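Local atomic coordinates of CDA peptide synthetase I (Streptomyces coelicolor, PDB entry 5DU9), a protein that is a multidomain nonribosomal peptide synthetase, represented here by its condensation domain, a two-lobed fold of the CoA-acyltransferase clan. Residues Tyr216-Phe221 with Glu348-Glu353; Leu313-Ala318 with Ser337-His342; Gly116-Trp121 with Ala141-Gly146; Arg120-Asp125 with Leu151-Val156. The protein carries 1 engineered substitution. All blocks are in the same frame, centred on the assembly; numbering follows the deposited sequence.

Interaction 1 (Tyr216-Phe221 with Glu348-Glu353); sequences YWTGLF and EDLDRE
The Trp217 indole is built into this helix-helix contact between Leu350 and its own neighbours. Over the centre of one indole face lies Tyr216 CE2, and Phe221 CE2 meets an edge in the ring plane, while Leu350 CD2 comes in obliquely, 4.1 Å from Trp217 CE3. The Phe221 ring in turn receives the same methyl obliquely, with Phe221 CD2 4.3 Å from Leu350 CD2. Two helices, 208-220 and 347-354, thus pack across each other in the condensation domain, their local axes 10.4 Å apart at a crossing angle of -51°. Leucine suits the junction because its two methyls fork: CD1 presses on the aliphatic root of the tryptophan, 3.8 Å from Trp217 CB, while CD2 reaches the two rings. Its CG stands anti to the backbone N (chi1 175°), which directs the fork to helix 208-220, where it crosses the Trp217 side chain at about a right angle. The indole NE1 points away from this greasy patch and is satisfied by His342 O. Glu348, at the start of the segment, touches the bound (2S)-2-amino-N-butyl-propanamide. Toward the C-terminal end of 348-353 the contact becomes mixed, a methyl against a carboxylate. Thr218 gives its OG1 back to Arg214 O in its own helix and turns its methyl CG2 to Glu353. The carboxylate of Glu353, salt-bridged through OE1 to Arg214 NE, rests against that methyl, with Glu353 OE2 3.6 Å from Thr218 CG2.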
loop_
_atom_site.group_PDB
_atom_site.type_symbol
_atom_site.label_atom_id
_atom_site.label_comp_id
_atom_site.label_asym_id
_atom_site.label_seq_id
_atom_site.Cartn_x
_atom_site.Cartn_y
_atom_site.Cartn_z
ATOM N N TYR A 216 13.454 -20.949 7.983
ATOM C CA TYR A 216 12.243 -20.658 8.743
ATOM C C TYR A 216 11.009 -20.689 7.853
ATOM O O TYR A 216 10.023 -21.356 8.164
ATOM C CB TYR A 216 12.333 -19.290 9.423
ATOM C CG TYR A 216 11.021 -18.843 10.036
ATOM C CD1 TYR A 216 10.601 -19.339 11.262
ATOM C CD2 TYR A 216 10.199 -17.929 9.383
ATOM C CE1 TYR A 216 9.403 -18.940 11.823
ATOM C CE2 TYR A 216 8.998 -17.519 9.938
ATOM C CZ TYR A 216 8.607 -18.029 11.156
ATOM O OH TYR A 216 7.416 -17.628 11.709
ATOM N N TRP A 217 11.072 -19.970 6.740
ATOM C CA TRP A 217 9.902 -19.806 5.888
ATOM C C TRP A 217 9.559 -21.075 5.117
ATOM O O TRP A 217 8.388 -21.427 4.992
ATOM C CB TRP A 217 10.113 -18.642 4.922
ATOM C CG TRP A 217 9.936 -17.326 5.595
ATOM C CD1 TRP A 217 10.900 -16.393 5.854
ATOM C CD2 TRP A 217 8.716 -16.802 6.126
ATOM N NE1 TRP A 217 10.349 -15.315 6.504
ATOM C CE2 TRP A 217 9.009 -15.541 6.682
ATOM C CE3 TRP A 217 7.401 -17.274 6.181
ATOM C CZ2 TRP A 217 8.041 -14.752 7.286
ATOM C CZ3 TRP A 217 6.438 -16.478 6.776
ATOM C CH2 TRP A 217 6.763 -15.239 7.324
ATOM N N THR A 218 10.569 -21.768 4.605
ATOM C CA THR A 218 10.308 -23.000 3.870
ATOM C C THR A 218 9.752 -24.060 4.813
ATOM O O THR A 218 8.872 -24.833 4.435
ATOM C CB THR A 218 11.567 -23.532 3.172
ATOM O OG1 THR A 218 12.634 -23.667 4.119
ATOM C CG2 THR A 218 11.989 -22.590 2.057
ATOM N N GLY A 219 10.250 -24.077 6.045
ATOM C CA GLY A 219 9.790 -25.032 7.041
ATOM C C GLY A 219 8.313 -24.898 7.354
ATOM O O GLY A 219 7.627 -25.899 7.572
ATOM N N LEU A 220 7.822 -23.660 7.370
ATOM C CA LEU A 220 6.421 -23.379 7.683
ATOM C C LEU A 220 5.449 -23.855 6.608
ATOM O O LEU A 220 4.266 -24.055 6.886
ATOM C CB LEU A 220 6.206 -21.872 7.885
ATOM C CG LEU A 220 6.629 -21.200 9.194
ATOM C CD1 LEU A 220 6.126 -19.759 9.195
ATOM C CD2 LEU A 220 6.112 -21.944 10.416
ATOM N N PHE A 221 5.941 -24.020 5.383
ATOM C CA PHE A 221 5.069 -24.302 4.242
ATOM C C PHE A 221 5.489 -25.539 3.454
ATOM O O PHE A 221 5.352 -25.578 2.231
ATOM C CB PHE A 221 5.029 -23.081 3.319
ATOM C CG PHE A 221 4.390 -21.880 3.947
ATOM C CD1 PHE A 221 3.024 -21.688 3.863
ATOM C CD2 PHE A 221 5.151 -20.945 4.633
ATOM C CE1 PHE A 221 2.426 -20.586 4.445
ATOM C CE2 PHE A 221 4.560 -19.847 5.220
ATOM C CZ PHE A 221 3.194 -19.666 5.125
ATOM N N GLU A 348 8.554 -13.010 -2.605
ATOM C CA GLU A 348 8.648 -13.545 -3.956
ATOM C C GLU A 348 9.737 -14.615 -4.043
ATOM O O GLU A 348 9.680 -15.499 -4.896
ATOM C CB GLU A 348 8.901 -12.421 -4.972
ATOM C CG GLU A 348 10.227 -11.679 -4.826
ATOM C CD GLU A 348 10.184 -10.520 -3.847
ATOM O OE1 GLU A 348 9.192 -10.372 -3.101
ATOM O OE2 GLU A 348 11.165 -9.744 -3.830
ATOM N N ASP A 349 10.723 -14.547 -3.156
ATOM C CA ASP A 349 11.738 -15.595 -3.093
ATOM C C ASP A 349 11.155 -16.877 -2.504
ATOM O O ASP A 349 11.438 -17.977 -2.988
ATOM C CB ASP A 349 12.945 -15.142 -2.270
ATOM C CG ASP A 349 13.799 -14.120 -2.996
ATOM O OD1 ASP A 349 13.558 -13.876 -4.197
ATOM O OD2 ASP A 349 14.723 -13.568 -2.365
ATOM N N LEU A 350 10.341 -16.739 -1.462
ATOM C CA LEU A 350 9.695 -17.899 -0.855
ATOM C C LEU A 350 8.832 -18.610 -1.890
ATOM O O LEU A 350 8.881 -19.833 -2.014
ATOM C CB LEU A 350 8.852 -17.487 0.353
ATOM C CG LEU A 350 8.020 -18.585 1.023
ATOM C CD1 LEU A 350 8.904 -19.736 1.490
ATOM C CD2 LEU A 350 7.222 -18.013 2.186
ATOM N N ASP A 351 8.058 -17.836 -2.643
ATOM C CA ASP A 351 7.198 -18.398 -3.681
ATOM C C ASP A 351 8.001 -19.142 -4.738
ATOM O O ASP A 351 7.590 -20.206 -5.198
ATOM C CB ASP A 351 6.370 -17.299 -4.346
ATOM C CG ASP A 351 5.262 -16.781 -3.456
ATOM O OD1 ASP A 351 4.959 -17.425 -2.427
ATOM O OD2 ASP A 351 4.687 -15.728 -3.796
ATOM N N ARG A 352 9.144 -18.585 -5.123
ATOM C CA ARG A 352 9.975 -19.205 -6.152
ATOM C C ARG A 352 10.524 -20.553 -5.689
ATOM O O ARG A 352 10.679 -21.475 -6.489
ATOM C CB ARG A 352 11.127 -18.277 -6.542
ATOM N N GLU A 353 10.810 -20.667 -4.396
ATOM C CA GLU A 353 11.369 -21.898 -3.850
ATOM C C GLU A 353 10.302 -22.974 -3.672
ATOM O O GLU A 353 10.547 -24.146 -3.953
ATOM C CB GLU A 353 12.058 -21.639 -2.511
ATOM C CG GLU A 353 12.672 -22.904 -1.906
ATOM C CD GLU A 353 14.017 -22.682 -1.230
ATOM O OE1 GLU A 353 14.668 -21.644 -1.477
ATOM O OE2 GLU A 353 14.429 -23.563 -0.448
#

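Interaction 2 (Leu313-Ala318 with Ser337-His342); sequences LPLRLA and SGLLAH
Leu339 CD1 is the point where three leucines converge, lying 3.8 Å from Leu313 CB and 3.9 Å from Leu315 CD1. These contacts pack helix 325-341 on strand 311-318, the element before it in the chain; the helix runs back almost antiparallel to the strand, at 158°. A chi1 of -176° turns the Leu339 branch directly away from its own backbone N and sends it down onto the strand. Leu315 meets it at about a right angle. Leucines suit this buried layer, where hydrocarbon meets hydrocarbon and no hydrogen bond crosses. Beyond them, Trp217 lies against both Leu313 and Leu339, while Leu315 continues onto Ala335 and Met336 of the same helix. The strand itself is held by backbone hydrogen bonds of Leu313 to Val292 and of Leu315 to Val290. Where the helix gives way to a turn, His342 stacks its ring with Tyr216 and folds back: His342 ND1 donates to Gly338 O over 2.8 Å, the acceptor in the imidazole plane and the bond nearly straight at 168°.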
loop_
_atom_site.group_PDB
_atom_site.type_symbol
_atom_site.label_atom_id
_atom_site.label_comp_id
_atom_site.label_asym_id
_atom_site.label_seq_id
_atom_site.Cartn_x
_atom_site.Cartn_y
_atom_site.Cartn_z
ATOM N N LEU A 313 4.477 -11.027 3.136
ATOM C CA LEU A 313 4.751 -12.344 3.691
ATOM C C LEU A 313 3.480 -13.041 4.151
ATOM O O LEU A 313 2.523 -12.386 4.558
ATOM C CB LEU A 313 5.739 -12.234 4.848
ATOM C CG LEU A 313 7.170 -11.955 4.393
ATOM C CD1 LEU A 313 8.012 -11.464 5.556
ATOM C CD2 LEU A 313 7.797 -13.187 3.760
ATOM N N PRO A 314 3.473 -14.376 4.076
ATOM C CA PRO A 314 2.285 -15.160 4.417
ATOM C C PRO A 314 2.158 -15.391 5.913
ATOM O O PRO A 314 3.111 -15.827 6.557
ATOM C CB PRO A 314 2.523 -16.473 3.684
ATOM C CG PRO A 314 4.003 -16.637 3.734
ATOM C CD PRO A 314 4.576 -15.245 3.622
ATOM N N LEU A 315 0.982 -15.092 6.447
ATOM C CA LEU A 315 0.678 -15.317 7.848
ATOM C C LEU A 315 -0.254 -16.511 7.948
ATOM O O LEU A 315 -1.412 -16.449 7.531
ATOM C CB LEU A 315 0.044 -14.068 8.461
ATOM C CG LEU A 315 -0.050 -14.012 9.984
ATOM C CD1 LEU A 315 1.325 -13.824 10.603
ATOM C CD2 LEU A 315 -0.981 -12.893 10.398
ATOM N N ARG A 316 0.265 -17.612 8.476
ATOM C CA ARG A 316 -0.505 -18.834 8.581
ATOM C C ARG A 316 -1.075 -18.972 9.979
ATOM O O ARG A 316 -0.347 -18.870 10.971
ATOM C CB ARG A 316 0.359 -20.033 8.237
ATOM C CG ARG A 316 -0.444 -21.266 7.999
ATOM C CD ARG A 316 0.418 -22.339 7.395
ATOM N NE ARG A 316 -0.391 -23.366 6.767
ATOM C CZ ARG A 316 0.108 -24.366 6.058
ATOM N NH1 ARG A 316 1.422 -24.471 5.888
ATOM N NH2 ARG A 316 -0.710 -25.256 5.519
ATOM N N LEU A 317 -2.381 -19.204 10.038
ATOM C CA LEU A 317 -3.136 -19.169 11.284
ATOM C C LEU A 317 -4.041 -20.386 11.373
ATOM O O LEU A 317 -4.800 -20.662 10.446
ATOM C CB LEU A 317 -3.977 -17.892 11.363
ATOM C CG LEU A 317 -3.233 -16.591 11.059
ATOM C CD1 LEU A 317 -4.191 -15.467 10.707
ATOM C CD2 LEU A 317 -2.370 -16.206 12.244
ATOM N N ALA A 318 -3.957 -21.112 12.483
ATOM C CA ALA A 318 -4.880 -22.202 12.746
ATOM C C ALA A 318 -5.998 -21.697 13.644
ATOM O O ALA A 318 -5.736 -21.127 14.699
ATOM C CB ALA A 318 -4.162 -23.380 13.389
ATOM N N SER A 337 4.837 -12.526 15.412
ATOM C CA SER A 337 6.149 -12.456 16.054
ATOM C C SER A 337 7.193 -13.162 15.193
ATOM O O SER A 337 8.296 -12.648 14.992
ATOM C CB SER A 337 6.103 -13.065 17.454
ATOM O OG SER A 337 5.317 -12.266 18.321
ATOM N N GLY A 338 6.832 -14.325 14.662
ATOM C CA GLY A 338 7.736 -15.083 13.817
ATOM C C GLY A 338 7.947 -14.424 12.468
ATOM O O GLY A 338 9.054 -14.404 11.937
ATOM N N LEU A 339 6.872 -13.887 11.904
ATOM C CA LEU A 339 6.953 -13.180 10.633
ATOM C C LEU A 339 7.905 -11.991 10.744
ATOM O O LEU A 339 8.785 -11.801 9.900
ATOM C CB LEU A 339 5.560 -12.721 10.192
ATOM C CG LEU A 339 5.442 -12.033 8.829
ATOM C CD1 LEU A 339 4.068 -12.317 8.233
ATOM C CD2 LEU A 339 5.660 -10.531 8.947
ATOM N N LEU A 340 7.737 -11.201 11.796
ATOM C CA LEU A 340 8.558 -10.007 11.977
ATOM C C LEU A 340 10.019 -10.360 12.225
ATOM O O LEU A 340 10.918 -9.644 11.788
ATOM C CB LEU A 340 8.020 -9.165 13.134
ATOM C CG LEU A 340 6.665 -8.502 12.876
ATOM C CD1 LEU A 340 6.163 -7.851 14.153
ATOM C CD2 LEU A 340 6.745 -7.484 11.752
ATOM N N ALA A 341 10.248 -11.468 12.919
ATOM C CA ALA A 341 11.601 -11.899 13.260
ATOM C C ALA A 341 12.379 -12.383 12.035
ATOM O O ALA A 341 13.610 -12.471 12.072
ATOM C CB ALA A 341 11.552 -12.994 14.315
ATOM N N HIS A 342 11.660 -12.691 10.957
ATOM C CA HIS A 342 12.272 -13.177 9.721
ATOM C C HIS A 342 11.782 -12.361 8.521
ATOM O O HIS A 342 11.701 -12.864 7.405
ATOM C CB HIS A 342 11.953 -14.661 9.521
ATOM C CG HIS A 342 12.367 -15.527 10.671
ATOM N ND1 HIS A 342 11.547 -15.769 11.752
ATOM C CD2 HIS A 342 13.517 -16.197 10.914
ATOM C CE1 HIS A 342 12.172 -16.559 12.607
ATOM N NE2 HIS A 342 13.368 -16.835 12.122
#

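Interaction 3 (Gly116-Trp121 with Ala141-Gly146); sequences GEAQRW and ALFTLG
Phe143 stands up from its strand like a paddle and fits the hollow between Ala118 and Trp121, one helical turn apart. Ala118 is the small bump over the flat of the paddle: its CB sits 4.0 Å from the centroid of the Phe143 ring, only 12° off the normal, a CH-pi contact. A short side chain fits here because the helix comes close, with Ala118 CA 7.0 Å from Phe143 CA. The rim of the phenyl meets Trp121 instead. The Phe143 edge is turned to the face of the five-membered ring of Trp121, an offset edge-to-face pair with planes at 77°. The closest contact falls on the neighbouring six-membered ring, where Phe143 CZ is 3.7 Å from Trp121 CE3. With its CG trans to the backbone N (chi1 -163°), the indole is laid down toward the strand. This is the helix-on-sheet face of a beta-alpha-beta unit formed by strand 103-107, helix 114-126 and strand 138-146, and the tryptophan also reaches the first of these strands at Arg104 and Ile106. Two residues before Phe143 on the same side of the strand, Ala141 is small enough for the six-membered ring to come up beside it, its methyl approaching obliquely; Ala141 CB lies 4.0 Å from Trp121 CZ3. At the other end of the groove Leu145 fills in more loosely, bringing its CD2 to 4.4 Å from Ala118 CB.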
loop_
_atom_site.group_PDB
_atom_site.type_symbol
_atom_site.label_atom_id
_atom_site.label_comp_id
_atom_site.label_asym_id
_atom_site.label_seq_id
_atom_site.Cartn_x
_atom_site.Cartn_y
_atom_site.Cartn_z
ATOM N N GLY A 116 -17.350 12.012 -8.363
ATOM C CA GLY A 116 -17.434 10.907 -9.301
ATOM C C GLY A 116 -16.580 11.125 -10.538
ATOM O O GLY A 116 -15.917 10.204 -11.020
ATOM N N GLU A 117 -16.590 12.347 -11.057
ATOM C CA GLU A 117 -15.783 12.674 -12.228
ATOM C C GLU A 117 -14.295 12.563 -11.925
ATOM O O GLU A 117 -13.510 12.132 -12.774
ATOM C CB GLU A 117 -16.103 14.083 -12.728
ATOM C CG GLU A 117 -17.353 14.159 -13.568
ATOM C CD GLU A 117 -17.263 13.309 -14.821
ATOM O OE1 GLU A 117 -16.348 13.549 -15.637
ATOM O OE2 GLU A 117 -18.098 12.394 -14.981
ATOM N N ALA A 118 -13.908 12.963 -10.719
ATOM C CA ALA A 118 -12.520 12.867 -10.300
ATOM C C ALA A 118 -12.082 11.407 -10.237
ATOM O O ALA A 118 -10.988 11.060 -10.677
ATOM C CB ALA A 118 -12.325 13.541 -8.953
ATOM N N GLN A 119 -12.947 10.553 -9.695
ATOM C CA GLN A 119 -12.644 9.130 -9.586
ATOM C C GLN A 119 -12.477 8.521 -10.970
ATOM O O GLN A 119 -11.561 7.735 -11.207
ATOM C CB GLN A 119 -13.746 8.395 -8.815
ATOM C CG GLN A 119 -13.490 6.895 -8.633
ATOM C CD GLN A 119 -12.317 6.602 -7.707
ATOM O OE1 GLN A 119 -12.268 7.087 -6.577
ATOM N NE2 GLN A 119 -11.370 5.805 -8.186
ATOM N N ARG A 120 -13.369 8.895 -11.882
ATOM C CA ARG A 120 -13.313 8.411 -13.254
ATOM C C ARG A 120 -12.003 8.835 -13.917
ATOM O O ARG A 120 -11.395 8.060 -14.655
ATOM C CB ARG A 120 -14.510 8.930 -14.053
ATOM C CG ARG A 120 -14.535 8.460 -15.495
ATOM C CD ARG A 120 -15.825 8.851 -16.194
ATOM N NE ARG A 120 -15.757 8.593 -17.629
ATOM C CZ ARG A 120 -15.055 9.328 -18.487
ATOM N NH1 ARG A 120 -14.355 10.370 -18.057
ATOM N NH2 ARG A 120 -15.050 9.019 -19.776
ATOM N N TRP A 121 -11.567 10.060 -13.641
ATOM C CA TRP A 121 -10.317 10.567 -14.202
ATOM C C TRP A 121 -9.126 9.769 -13.686
ATOM O O TRP A 121 -8.230 9.400 -14.451
ATOM C CB TRP A 121 -10.132 12.050 -13.863
ATOM C CG TRP A 121 -9.099 12.727 -14.716
ATOM C CD1 TRP A 121 -9.327 13.502 -15.814
ATOM C CD2 TRP A 121 -7.677 12.681 -14.545
ATOM N NE1 TRP A 121 -8.135 13.944 -16.337
ATOM C CE2 TRP A 121 -7.109 13.451 -15.579
ATOM C CE3 TRP A 121 -6.830 12.061 -13.621
ATOM C CZ2 TRP A 121 -5.733 13.622 -15.710
ATOM C CZ3 TRP A 121 -5.466 12.230 -13.758
ATOM C CH2 TRP A 121 -4.932 13.004 -14.794
ATOM N N ALA A 141 -2.356 15.311 -10.400
ATOM C CA ALA A 141 -3.479 16.180 -10.727
ATOM C C ALA A 141 -4.094 16.787 -9.477
ATOM O O ALA A 141 -4.280 16.107 -8.469
ATOM C CB ALA A 141 -4.534 15.412 -11.508
ATOM N N LEU A 142 -4.393 18.079 -9.562
ATOM C CA LEU A 142 -5.150 18.778 -8.536
ATOM C C LEU A 142 -6.557 19.006 -9.062
ATOM O O LEU A 142 -6.738 19.660 -10.086
ATOM C CB LEU A 142 -4.491 20.111 -8.175
ATOM C CG LEU A 142 -5.230 20.957 -7.133
ATOM C CD1 LEU A 142 -5.164 20.298 -5.759
ATOM C CD2 LEU A 142 -4.672 22.370 -7.086
ATOM N N PHE A 143 -7.543 18.443 -8.374
ATOM C CA PHE A 143 -8.940 18.668 -8.718
ATOM C C PHE A 143 -9.538 19.746 -7.825
ATOM O O PHE A 143 -9.309 19.749 -6.618
ATOM C CB PHE A 143 -9.753 17.382 -8.576
ATOM C CG PHE A 143 -9.320 16.279 -9.493
ATOM C CD1 PHE A 143 -9.888 16.142 -10.750
ATOM C CD2 PHE A 143 -8.354 15.368 -9.097
ATOM C CE1 PHE A 143 -9.496 15.123 -11.593
ATOM C CE2 PHE A 143 -7.960 14.347 -9.939
ATOM C CZ PHE A 143 -8.535 14.225 -11.187
ATOM N N THR A 144 -10.291 20.662 -8.428
ATOM C CA THR A 144 -11.154 21.569 -7.680
ATOM C C THR A 144 -12.557 20.973 -7.695
ATOM O O THR A 144 -13.091 20.673 -8.763
ATOM C CB THR A 144 -11.164 22.987 -8.279
ATOM O OG1 THR A 144 -9.831 23.511 -8.303
ATOM C CG2 THR A 144 -12.056 23.915 -7.460
ATOM N N LEU A 145 -13.152 20.798 -6.516
ATOM C CA LEU A 145 -14.422 20.075 -6.400
ATOM C C LEU A 145 -15.629 20.942 -6.062
ATOM O O LEU A 145 -16.753 20.440 -6.001
ATOM C CB LEU A 145 -14.299 18.990 -5.335
ATOM C CG LEU A 145 -13.211 17.940 -5.555
ATOM C CD1 LEU A 145 -13.277 16.902 -4.446
ATOM C CD2 LEU A 145 -13.341 17.282 -6.920
ATOM N N GLY A 146 -15.409 22.228 -5.832
ATOM C CA GLY A 146 -16.492 23.093 -5.396
ATOM C C GLY A 146 -16.601 23.089 -3.883
ATOM O O GLY A 146 -16.167 22.142 -3.224
#

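Interaction 4 (Arg120-Asp125 with Leu151-Val156); sequences RWMDRD and LYYLGV
On the face of the large mixed sheet covered by helix 114-126, the Tyr153 ring wedges between helix and strand, and Met122 and Asp125 of the helix engage its face and its hydroxyl. Helix and strand run nearly parallel here, and tyrosine suits the place because a flat apolar ring spans the gap and delivers a hydroxyl to the helix. A chi1 of 165° aims the ring from the strand to the helix, where its OH meets Asp125; one ring face lies over Gly155 N. Glycine suits position 155 because the Tyr153 hydroxyl and Asp125 OD2 crowd the side of its CA that faces the helix. The opposite face takes Met122, whose CG is 3.8 Å from the centroid of the Tyr153 ring in a CH-pi contact. The sulfur slips off toward the rim in an oblique Met-aromatic contact, Met122 SD being 3.4 Å from Tyr153 CD1. Flexible and polarisable, the methionine also reaches Leu151, with SD 3.8 Å from Leu151 CD2. Trp121 adds an indole edge, its CZ3 3.9 Å from Tyr153 CD2. Asp125 has further partners: OD2 forms a salt bridge with Arg33 and OD1 bonds to Ser139, which probably steadies its negative charge. Carboxylate and ring planes stand 82° apart, and Tyr153 OH donates to Asp125 OD2 over 2.7 Å, approaching on the anti side and 25° out of the carboxylate plane.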
loop_
_atom_site.group_PDB
_atom_site.type_symbol
_atom_site.label_atom_id
_atom_site.label_comp_id
_atom_site.label_asym_id
_atom_site.label_seq_id
_atom_site.Cartn_x
_atom_site.Cartn_y
_atom_site.Cartn_z
ATOM N N ARG A 120 -13.369 8.895 -11.882
ATOM C CA ARG A 120 -13.313 8.411 -13.254
ATOM C C ARG A 120 -12.003 8.835 -13.917
ATOM O O ARG A 120 -11.395 8.060 -14.655
ATOM C CB ARG A 120 -14.510 8.930 -14.053
ATOM C CG ARG A 120 -14.535 8.460 -15.495
ATOM C CD ARG A 120 -15.825 8.851 -16.194
ATOM N NE ARG A 120 -15.757 8.593 -17.629
ATOM C CZ ARG A 120 -15.055 9.328 -18.487
ATOM N NH1 ARG A 120 -14.355 10.370 -18.057
ATOM N NH2 ARG A 120 -15.050 9.019 -19.776
ATOM N N TRP A 121 -11.567 10.060 -13.641
ATOM C CA TRP A 121 -10.317 10.567 -14.202
ATOM C C TRP A 121 -9.126 9.769 -13.686
ATOM O O TRP A 121 -8.230 9.400 -14.451
ATOM C CB TRP A 121 -10.132 12.050 -13.863
ATOM C CG TRP A 121 -9.099 12.727 -14.716
ATOM C CD1 TRP A 121 -9.327 13.502 -15.814
ATOM C CD2 TRP A 121 -7.677 12.681 -14.545
ATOM N NE1 TRP A 121 -8.135 13.944 -16.337
ATOM C CE2 TRP A 121 -7.109 13.451 -15.579
ATOM C CE3 TRP A 121 -6.830 12.061 -13.621
ATOM C CZ2 TRP A 121 -5.733 13.622 -15.710
ATOM C CZ3 TRP A 121 -5.466 12.230 -13.758
ATOM C CH2 TRP A 121 -4.932 13.004 -14.794
ATOM N N MET A 122 -9.118 9.508 -12.381
ATOM C CA MET A 122 -8.027 8.770 -11.761
ATOM C C MET A 122 -7.988 7.327 -12.263
ATOM O O MET A 122 -6.915 6.776 -12.500
ATOM C CB MET A 122 -8.162 8.803 -10.236
ATOM C CG MET A 122 -7.949 10.187 -9.636
ATOM S SD MET A 122 -7.981 10.216 -7.832
ATOM C CE MET A 122 -9.716 9.936 -7.504
ATOM N N ASP A 123 -9.157 6.721 -12.431
ATOM C CA ASP A 123 -9.238 5.353 -12.934
ATOM C C ASP A 123 -8.676 5.248 -14.349
ATOM O O ASP A 123 -7.978 4.293 -14.683
ATOM C CB ASP A 123 -10.684 4.856 -12.916
ATOM C CG ASP A 123 -11.208 4.622 -11.515
ATOM O OD1 ASP A 123 -10.389 4.456 -10.589
ATOM O OD2 ASP A 123 -12.444 4.592 -11.344
ATOM N N ARG A 124 -8.982 6.236 -15.180
ATOM C CA ARG A 124 -8.492 6.244 -16.549
ATOM C C ARG A 124 -6.986 6.517 -16.586
ATOM O O ARG A 124 -6.271 5.979 -17.427
ATOM C CB ARG A 124 -9.257 7.276 -17.375
ATOM C CG ARG A 124 -10.715 6.893 -17.582
ATOM C CD ARG A 124 -11.533 8.026 -18.175
ATOM N NE ARG A 124 -11.195 8.276 -19.572
ATOM C CZ ARG A 124 -11.731 7.630 -20.605
ATOM N NH1 ARG A 124 -12.637 6.678 -20.412
ATOM N NH2 ARG A 124 -11.357 7.933 -21.841
ATOM N N ASP A 125 -6.501 7.339 -15.664
ATOM C CA ASP A 125 -5.069 7.589 -15.583
ATOM C C ASP A 125 -4.336 6.319 -15.163
ATOM O O ASP A 125 -3.308 5.964 -15.741
ATOM C CB ASP A 125 -4.762 8.718 -14.600
ATOM C CG ASP A 125 -3.281 9.049 -14.546
ATOM O OD1 ASP A 125 -2.826 9.864 -15.376
ATOM O OD2 ASP A 125 -2.573 8.478 -13.691
ATOM N N LEU A 151 -8.878 17.886 -4.382
ATOM C CA LEU A 151 -8.384 16.521 -4.351
ATOM C C LEU A 151 -7.058 16.487 -5.088
ATOM O O LEU A 151 -6.979 16.921 -6.237
ATOM C CB LEU A 151 -9.394 15.559 -4.987
ATOM C CG LEU A 151 -9.128 14.059 -4.845
ATOM C CD1 LEU A 151 -10.438 13.291 -4.874
ATOM C CD2 LEU A 151 -8.204 13.554 -5.947
ATOM N N TYR A 152 -6.018 15.998 -4.419
ATOM C CA TYR A 152 -4.715 15.824 -5.052
ATOM C C TYR A 152 -4.499 14.355 -5.354
ATOM O O TYR A 152 -4.459 13.540 -4.436
ATOM C CB TYR A 152 -3.581 16.340 -4.159
ATOM C CG TYR A 152 -2.246 16.378 -4.872
ATOM C CD1 TYR A 152 -1.531 15.212 -5.126
ATOM C CD2 TYR A 152 -1.710 17.581 -5.312
ATOM C CE1 TYR A 152 -0.319 15.246 -5.792
ATOM C CE2 TYR A 152 -0.499 17.623 -5.972
ATOM C CZ TYR A 152 0.190 16.453 -6.209
ATOM O OH TYR A 152 1.394 16.495 -6.873
ATOM N N TYR A 153 -4.347 14.029 -6.635
ATOM C CA TYR A 153 -4.109 12.657 -7.071
ATOM C C TYR A 153 -2.638 12.405 -7.348
ATOM O O TYR A 153 -2.003 13.131 -8.108
ATOM C CB TYR A 153 -4.927 12.350 -8.327
ATOM C CG TYR A 153 -4.501 11.099 -9.079
ATOM C CD1 TYR A 153 -4.716 9.831 -8.551
ATOM C CD2 TYR A 153 -3.913 11.190 -10.333
ATOM C CE1 TYR A 153 -4.341 8.692 -9.244
ATOM C CE2 TYR A 153 -3.536 10.056 -11.035
ATOM C CZ TYR A 153 -3.758 8.812 -10.489
ATOM O OH TYR A 153 -3.384 7.687 -11.197
ATOM N N LEU A 154 -2.120 11.354 -6.723
ATOM C CA LEU A 154 -0.767 10.878 -6.958
ATOM C C LEU A 154 -0.829 9.501 -7.598
ATOM O O LEU A 154 -1.136 8.510 -6.931
ATOM C CB LEU A 154 0.027 10.821 -5.651
ATOM C CG LEU A 154 1.408 10.158 -5.726
ATOM C CD1 LEU A 154 2.341 10.931 -6.639
ATOM C CD2 LEU A 154 2.008 10.019 -4.335
ATOM N N GLY A 155 -0.557 9.456 -8.899
ATOM C CA GLY A 155 -0.481 8.207 -9.629
ATOM C C GLY A 155 0.979 7.879 -9.830
ATOM O O GLY A 155 1.779 8.764 -10.123
ATOM N N VAL A 156 1.335 6.611 -9.666
ATOM C CA VAL A 156 2.722 6.203 -9.810
ATOM C C VAL A 156 2.818 4.852 -10.481
ATOM O O VAL A 156 1.827 4.126 -10.597
ATOM C CB VAL A 156 3.446 6.121 -8.444
ATOM C CG1 VAL A 156 3.433 7.473 -7.738
ATOM C CG2 VAL A 156 2.817 5.045 -7.552
#

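Overall arrangement
From the N terminus, the first contacts start on helix 114-126. Interactions 3 and 4 share Arg120 and Trp121; the loop of interaction 3 closes on strand 138-146, that of interaction 4 on the next strand, 149-157, so the two loops overlap. The strands are antiparallel neighbours, bonded through Phe143 N and Leu151 O, 2.7 Å apart, and one helix thereby covers both. Later in the chain, interaction 1 spans 216-221 to 348-353 and encloses interaction 2, and packs helices 208-220 and 347-354 against the strand 311-318 and helix 325-341 pair. The two groups lie on opposite sides of the chain's centre; the centres of interactions 1 and 4 are about 36 Å apart.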